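Side-chain contact in LacI family transcription regulator (Bifidobacterium animalis subsp. lactis, PDB 4O5A), which probably regulates transcription as a LacI-family DNA-binding protein, with a periplasmic-binding-protein-like domain that probably senses a small-molecule effector: residues L203-S206 and Y207-A211. Sequence-based numbering, arbitrary orientation. Where two conformers were deposited one is given.
Sequences LGHS and YIRDA
The guanidinium of Arg209 lies flat on the imidazole of His205, four residues earlier. The two group centres are 3.7 Å apart and the planes differ by 13°. The guanidinium covers the ring, with Arg209 NE over one face toward the rim. Arg209 NE is 3.4 Å from His205 ND1, and Arg209 CZ is 3.6 Å from His205 CE1. His205 chi1 is 66°, which sets CG between the backbone N and the carbonyl carbon and brings the ring alongside the Arg209 side chain. The Arg209 chain runs extended from CG to NE, and its CG passes 3.2 Å from His205 O. Arg209 N also donates a hydrogen bond to His205 O at 3.1 Å. Leu203 CB lies over the opposite face of the imidazole. Arg209 NE forms a salt bridge to Asp175, and the guanidinium makes a cation-pi contact with Trp284. These partners probably help fix the rotation of the group. One residue on, Asp210 N donates to Ser206 O at 3.0 Å. A type I beta turn from Leu203 to Ser206 leads into helix 206-219, and the two backbone bonds are made at the start of that helix. The helix follows strand 193-197 in the alternating beta-alpha order of the periplasmic binding protein fold.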
ATOM      1  N   LEU A 203      15.834  13.062  -2.854  1.00 51.04           N
ATOM      2  CA  LEU A 203      14.800  12.843  -3.865  1.00 46.52           C
ATOM      3  C   LEU A 203      14.939  13.827  -5.021  1.00 46.22           C
ATOM      4  O   LEU A 203      15.215  15.009  -4.811  1.00 45.84           O
ATOM      5  CB  LEU A 203      13.411  12.974  -3.249  1.00 44.15           C
ATOM      6  CG  LEU A 203      13.123  11.985  -2.123  1.00 51.67           C
ATOM      7  CD1 LEU A 203      11.693  12.141  -1.653  1.00 53.70           C
ATOM      8  CD2 LEU A 203      13.388  10.573  -2.592  1.00 51.59           C
ATOM      9  N   GLY A 204      14.751  13.335  -6.242  1.00 39.00           N
ATOM     10  CA  GLY A 204      14.853  14.175  -7.422  1.00 35.22           C
ATOM     11  C   GLY A 204      13.832  15.299  -7.446  1.00 34.56           C
ATOM     12  O   GLY A 204      14.049  16.312  -8.109  1.00 47.41           O
ATOM     13  N   HIS A 205      12.718  15.133  -6.741  1.00 25.66           N
ATOM     14  CA  HIS A 205      11.699  16.185  -6.710  1.00 30.68           C
ATOM     15  C   HIS A 205      11.883  17.182  -5.564  1.00 36.66           C
ATOM     16  O   HIS A 205      11.095  18.123  -5.414  1.00 32.29           O
ATOM     17  CB  HIS A 205      10.274  15.610  -6.720  1.00 33.94           C
ATOM     18  CG  HIS A 205       9.912  14.820  -5.498  1.00 33.56           C
ATOM     19  ND1 HIS A 205      10.077  15.298  -4.214  1.00 46.02           N
ATOM     20  CD2 HIS A 205       9.359  13.590  -5.366  1.00 40.79           C
ATOM     21  CE1 HIS A 205       9.662  14.393  -3.347  1.00 38.95           C
ATOM     22  NE2 HIS A 205       9.220  13.346  -4.022  1.00 42.05           N
ATOM     23  N   SER A 206      12.914  16.968  -4.754  1.00 38.38           N
ATOM     24  CA  SER A 206      13.138  17.802  -3.577  1.00 38.87           C
ATOM     25  C   SER A 206      13.388  19.266  -3.936  1.00 37.79           C
ATOM     26  O   SER A 206      12.816  20.166  -3.323  1.00 37.84           O
ATOM     27  CB  SER A 206      14.305  17.264  -2.755  1.00 48.23           C
ATOM     28  OG  SER A 206      14.676  18.192  -1.758  1.00 52.99           O
ATOM     29  N   TYR A 207      14.206  19.503  -4.952  0.52 35.90           N
ATOM     30  CA  TYR A 207      14.568  20.866  -5.318  0.52 39.06           C
ATOM     31  C   TYR A 207      13.490  21.598  -6.115  0.52 37.38           C
ATOM     32  O   TYR A 207      13.394  22.823  -6.056  0.52 34.35           O
ATOM     33  CB  TYR A 207      15.901  20.870  -6.060  0.52 43.83           C
ATOM     34  CG  TYR A 207      17.032  20.392  -5.184  0.52 49.35           C
ATOM     35  CD1 TYR A 207      16.964  20.532  -3.806  0.52 48.21           C
ATOM     36  CD2 TYR A 207      18.158  19.793  -5.726  0.52 51.92           C
ATOM     37  CE1 TYR A 207      17.984  20.102  -2.995  0.52 48.01           C
ATOM     38  CE2 TYR A 207      19.189  19.358  -4.918  0.52 50.73           C
ATOM     39  CZ  TYR A 207      19.091  19.516  -3.552  0.52 50.02           C
ATOM     40  OH  TYR A 207      20.100  19.093  -2.724  0.52 55.42           O
ATOM     41  N   ILE A 208      12.684  20.845  -6.858  1.00 35.83           N
ATOM     42  CA  ILE A 208      11.549  21.411  -7.579  1.00 36.21           C
ATOM     43  C   ILE A 208      10.519  21.908  -6.578  1.00 32.91           C
ATOM     44  O   ILE A 208      10.009  23.033  -6.685  1.00 28.78           O
ATOM     45  CB  ILE A 208      10.859  20.350  -8.468  1.00 39.36           C
ATOM     46  CG1 ILE A 208      11.812  19.848  -9.559  1.00 47.01           C
ATOM     47  CG2 ILE A 208       9.561  20.906  -9.056  1.00 36.05           C
ATOM     48  CD1 ILE A 208      12.215  20.900 -10.562  1.00 50.55           C
ATOM     49  N   ARG A 209      10.214  21.064  -5.598  1.00 27.03           N
ATOM     50  CA  ARG A 209       9.230  21.410  -4.590  1.00 24.82           C
ATOM     51  C   ARG A 209       9.687  22.572  -3.726  1.00 27.86           C
ATOM     52  O   ARG A 209       8.900  23.470  -3.444  1.00 23.93           O
ATOM     53  CB  ARG A 209       8.891  20.202  -3.721  1.00 26.86           C
ATOM     54  CG  ARG A 209       8.229  19.086  -4.513  1.00 30.60           C
ATOM     55  CD  ARG A 209       7.874  17.900  -3.636  1.00 29.14           C
ATOM     56  NE  ARG A 209       7.121  16.906  -4.402  1.00 25.96           N
ATOM     57  CZ  ARG A 209       6.402  15.934  -3.855  1.00 25.32           C
ATOM     58  NH1 ARG A 209       6.344  15.818  -2.536  1.00 22.92           N
ATOM     59  NH2 ARG A 209       5.747  15.083  -4.628  1.00 28.59           N
ATOM     60  N   ASP A 210      10.949  22.550  -3.308  1.00 26.14           N
ATOM     61  CA  ASP A 210      11.460  23.611  -2.439  1.00 31.15           C
ATOM     62  C   ASP A 210      11.467  24.942  -3.166  1.00 27.23           C
ATOM     63  O   ASP A 210      11.107  25.972  -2.587  1.00 28.24           O
ATOM     64  CB  ASP A 210      12.861  23.284  -1.913  1.00 36.96           C
ATOM     65  CG  ASP A 210      13.454  24.421  -1.093  1.00 48.14           C
ATOM     66  OD1 ASP A 210      12.920  24.716  -0.003  1.00 47.66           O
ATOM     67  OD2 ASP A 210      14.455  25.026  -1.536  1.00 56.69           O
ATOM     68  N   ALA A 211      11.860  24.932  -4.441  1.00 25.57           N
ATOM     69  CA  ALA A 211      11.887  26.168  -5.215  1.00 31.47           C
ATOM     70  C   ALA A 211      10.485  26.757  -5.369  1.00 31.64           C
ATOM     71  O   ALA A 211      10.292  27.969  -5.241  1.00 25.91           O
ATOM     72  CB  ALA A 211      12.536  25.947  -6.580  1.00 31.93           C
TER